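Local atomic coordinates of ricin B lectin (Clostridium thermocellum, PDB entry 3VSF), a protein that probably hydrolyses beta-1,3-galactan from the chain end as a family 43 exo-glycosidase and carries a ricin-type lectin domain that binds galactose. Residues A[191-199]-A[211-219]. Numbering follows the deposited sequence.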
loop_
_atom_site.group_PDB
_atom_site.type_symbol
_atom_site.label_atom_id
_atom_site.label_comp_id
_atom_site.label_asym_id
_atom_site.label_seq_id
_atom_site.Cartn_x
_atom_site.Cartn_y
_atom_site.Cartn_z
ATOM N N VAL A 191 -14.291 -2.976 11.678
ATOM C CA VAL A 191 -14.815 -3.587 12.893
ATOM C C VAL A 191 -13.914 -3.253 14.076
ATOM O O VAL A 191 -12.750 -3.652 14.110
ATOM C CB VAL A 191 -14.912 -5.117 12.757
ATOM C CG1 VAL A 191 -15.660 -5.706 13.945
ATOM C CG2 VAL A 191 -15.597 -5.491 11.453
ATOM N N ASP A 192 -14.456 -2.522 15.045
ATOM C CA ASP A 192 -13.672 -2.070 16.189
ATOM C C ASP A 192 -13.482 -3.178 17.225
ATOM O O ASP A 192 -14.115 -4.231 17.146
ATOM C CB ASP A 192 -14.324 -0.843 16.832
ATOM C CG ASP A 192 -13.383 -0.103 17.765
ATOM O OD1 ASP A 192 -12.154 -0.181 17.558
ATOM O OD2 ASP A 192 -13.875 0.561 18.702
ATOM N N THR A 193 -12.603 -2.930 18.193
ATOM C CA THR A 193 -12.300 -3.908 19.234
ATOM C C THR A 193 -13.527 -4.236 20.078
ATOM O O THR A 193 -13.735 -5.386 20.463
ATOM C CB THR A 193 -11.177 -3.410 20.166
ATOM O OG1 THR A 193 -11.599 -2.210 20.827
ATOM C CG2 THR A 193 -9.908 -3.130 19.375
ATOM N N ASP A 194 -14.334 -3.219 20.364
ATOM C CA ASP A 194 -15.528 -3.392 21.184
ATOM C C ASP A 194 -16.627 -4.152 20.446
ATOM O O ASP A 194 -17.652 -4.502 21.030
ATOM C CB ASP A 194 -16.051 -2.037 21.667
ATOM C CG ASP A 194 -16.225 -1.041 20.538
ATOM O OD1 ASP A 194 -16.327 -1.471 19.370
ATOM O OD2 ASP A 194 -16.264 0.177 20.817
ATOM N N GLY A 195 -16.408 -4.403 19.159
ATOM C CA GLY A 195 -17.360 -5.151 18.358
ATOM C C GLY A 195 -18.317 -4.269 17.581
ATOM O O GLY A 195 -19.225 -4.763 16.913
ATOM N N LYS A 196 -18.121 -2.958 17.668
ATOM C CA LYS A 196 -18.958 -2.018 16.931
ATOM C C LYS A 196 -18.559 -1.952 15.461
ATOM O O LYS A 196 -17.382 -1.805 15.132
ATOM C CB LYS A 196 -18.894 -0.622 17.558
ATOM C CG LYS A 196 -19.766 -0.453 18.791
ATOM C CD LYS A 196 -19.774 0.993 19.261
ATOM C CE LYS A 196 -20.844 1.227 20.317
ATOM N NZ LYS A 196 -20.652 0.359 21.511
ATOM N N GLY A 197 -19.548 -2.065 14.582
ATOM C CA GLY A 197 -19.308 -1.989 13.154
ATOM C C GLY A 197 -19.338 -0.559 12.657
ATOM O O GLY A 197 -20.076 0.275 13.182
ATOM N N TYR A 198 -18.531 -0.271 11.643
ATOM C CA TYR A 198 -18.451 1.076 11.098
ATOM C C TYR A 198 -18.415 1.075 9.576
ATOM O O TYR A 198 -17.784 0.219 8.956
ATOM C CB TYR A 198 -17.227 1.807 11.652
ATOM C CG TYR A 198 -17.306 2.092 13.133
ATOM C CD1 TYR A 198 -17.790 3.306 13.601
ATOM C CD2 TYR A 198 -16.899 1.147 14.066
ATOM C CE1 TYR A 198 -17.864 3.573 14.954
ATOM C CE2 TYR A 198 -16.972 1.403 15.420
ATOM C CZ TYR A 198 -17.455 2.617 15.860
ATOM O OH TYR A 198 -17.527 2.877 17.209
ATOM N N PHE A 199 -19.105 2.043 8.984
ATOM C CA PHE A 199 -19.117 2.219 7.540
ATOM C C PHE A 199 -18.682 3.639 7.206
ATOM O O PHE A 199 -19.229 4.604 7.739
ATOM C CB PHE A 199 -20.515 1.947 6.980
ATOM C CG PHE A 199 -20.646 2.217 5.507
ATOM C CD1 PHE A 199 -20.271 1.261 4.578
ATOM C CD2 PHE A 199 -21.156 3.423 5.053
ATOM C CE1 PHE A 199 -20.394 1.506 3.221
ATOM C CE2 PHE A 199 -21.280 3.673 3.698
ATOM C CZ PHE A 199 -20.899 2.713 2.782
ATOM N N LEU A 211 -18.154 9.069 8.638
ATOM C CA LEU A 211 -17.983 7.821 9.368
ATOM C C LEU A 211 -19.286 7.452 10.065
ATOM O O LEU A 211 -19.673 8.084 11.046
ATOM C CB LEU A 211 -16.857 7.947 10.395
ATOM C CG LEU A 211 -16.564 6.698 11.230
ATOM C CD1 LEU A 211 -16.147 5.539 10.337
ATOM C CD2 LEU A 211 -15.496 6.985 12.273
ATOM N N TYR A 212 -19.961 6.430 9.550
ATOM C CA TYR A 212 -21.235 5.995 10.109
ATOM C C TYR A 212 -21.051 4.819 11.059
ATOM O O TYR A 212 -20.349 3.859 10.743
ATOM C CB TYR A 212 -22.208 5.603 8.993
ATOM C CG TYR A 212 -22.440 6.681 7.960
ATOM C CD1 TYR A 212 -23.355 7.700 8.185
ATOM C CD2 TYR A 212 -21.749 6.673 6.756
ATOM C CE1 TYR A 212 -23.571 8.686 7.240
ATOM C CE2 TYR A 212 -21.959 7.654 5.806
ATOM C CZ TYR A 212 -22.870 8.658 6.053
ATOM O OH TYR A 212 -23.080 9.635 5.109
ATOM N N GLU A 213 -21.686 4.899 12.222
ATOM C CA GLU A 213 -21.700 3.786 13.161
ATOM C C GLU A 213 -22.873 2.871 12.842
ATOM O O GLU A 213 -24.011 3.324 12.732
ATOM C CB GLU A 213 -21.804 4.291 14.601
ATOM C CG GLU A 213 -21.873 3.183 15.641
ATOM C CD GLU A 213 -21.996 3.714 17.055
ATOM O OE1 GLU A 213 -21.913 4.947 17.240
ATOM O OE2 GLU A 213 -22.177 2.898 17.984
ATOM N N LEU A 214 -22.594 1.582 12.689
ATOM C CA LEU A 214 -23.623 0.618 12.322
ATOM C C LEU A 214 -24.347 0.063 13.543
ATOM O O LEU A 214 -23.810 0.060 14.650
ATOM C CB LEU A 214 -23.012 -0.531 11.519
ATOM C CG LEU A 214 -22.248 -0.139 10.256
ATOM C CD1 LEU A 214 -21.662 -1.371 9.584
ATOM C CD2 LEU A 214 -23.151 0.622 9.301
ATOM N N THR A 215 -25.573 -0.402 13.330
ATOM C CA THR A 215 -26.321 -1.095 14.369
ATOM C C THR A 215 -25.644 -2.433 14.658
ATOM O O THR A 215 -24.820 -2.893 13.868
ATOM C CB THR A 215 -27.785 -1.327 13.946
ATOM O OG1 THR A 215 -27.820 -1.929 12.647
ATOM C CG2 THR A 215 -28.542 -0.010 13.904
ATOM N N PRO A 216 -25.982 -3.060 15.796
ATOM C CA PRO A 216 -25.366 -4.332 16.189
ATOM C C PRO A 216 -25.342 -5.376 15.073
ATOM O O PRO A 216 -24.448 -6.221 15.057
ATOM C CB PRO A 216 -26.263 -4.806 17.332
ATOM C CG PRO A 216 -26.750 -3.546 17.951
ATOM C CD PRO A 216 -26.927 -2.571 16.817
ATOM N N ASP A 217 -26.303 -5.319 14.156
ATOM C CA ASP A 217 -26.397 -6.314 13.090
ATOM C C ASP A 217 -25.504 -5.989 11.890
ATOM O O ASP A 217 -25.373 -6.798 10.971
ATOM C CB ASP A 217 -27.852 -6.497 12.645
ATOM C CG ASP A 217 -28.503 -5.197 12.213
ATOM O OD1 ASP A 217 -27.811 -4.356 11.600
ATOM O OD2 ASP A 217 -29.708 -5.014 12.485
ATOM N N TYR A 218 -24.899 -4.803 11.907
ATOM C CA TYR A 218 -24.001 -4.358 10.839
ATOM C C TYR A 218 -24.729 -4.038 9.535
ATOM O O TYR A 218 -24.141 -3.472 8.614
ATOM C CB TYR A 218 -22.907 -5.395 10.567
ATOM C CG TYR A 218 -21.873 -5.532 11.662
ATOM C CD1 TYR A 218 -21.879 -4.690 12.765
ATOM C CD2 TYR A 218 -20.883 -6.501 11.583
ATOM C CE1 TYR A 218 -20.932 -4.818 13.764
ATOM C CE2 TYR A 218 -19.931 -6.634 12.572
ATOM C CZ TYR A 218 -19.960 -5.790 13.661
ATOM O OH TYR A 218 -19.011 -5.924 14.647
ATOM N N LYS A 219 -26.003 -4.404 9.456
ATOM C CA LYS A 219 -26.764 -4.256 8.219
ATOM C C LYS A 219 -27.419 -2.885 8.071
ATOM O O LYS A 219 -27.929 -2.549 7.004
ATOM C CB LYS A 219 -27.817 -5.364 8.106
ATOM C CG LYS A 219 -27.236 -6.738 7.811
ATOM C CD LYS A 219 -28.275 -7.836 7.979
ATOM C CE LYS A 219 -28.687 -7.986 9.435
ATOM N NZ LYS A 219 -29.637 -9.115 9.638
#
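Phe199 and Tyr212 form the hydrogen-bonded pair of this antiparallel ladder: Phe199 N donates a hydrogen bond to Tyr212 O at 2.8 Å, in the carbonyl plane, and Tyr212 N returns a bond to Phe199 O at 2.7 Å, nearly along its C=O but with an N-H...O angle of 157°. Two residues on, a single bond, Leu214 N to Gly197 O at 2.9 Å from above the carbonyl plane, follows where the two strands begin to part. At the intervening non-hydrogen-bonded pair, Tyr198 and Glu213 turn their backbone polar groups outward, Tyr198 to Phe190 and Glu213 to Ala222 and Ser223, so both neighbouring strands are engaged. Beyond the strands a side chain takes over: Tyr218 OH donates to Gly195 O at 2.6 Å, an acceptor lying at the ring edge, while the Tyr218 ring lies against Gly197, whose lack of a side chain leaves room for it. Tyr218 O is bonded in turn by Trp134 NE1. Glu213, extended with CG anti to the backbone N (chi1 178°), runs alongside the Tyr198 ring, its carboxylate 28° from the ring plane, and its OE2 lies beside CD and CE of Lys196; Lys196 NZ stays 4.6 Å from that oxygen, too far for a salt bridge. On the other face, Phe199 CD2 meets Tyr212 CD2 at 3.7 Å, and the Tyr212 hydroxyl is bonded to His210. The pairing joins the two central strands of a four-stranded antiparallel sheet, one blade of the five-bladed beta-propeller characteristic of glycoside hydrolase family 43.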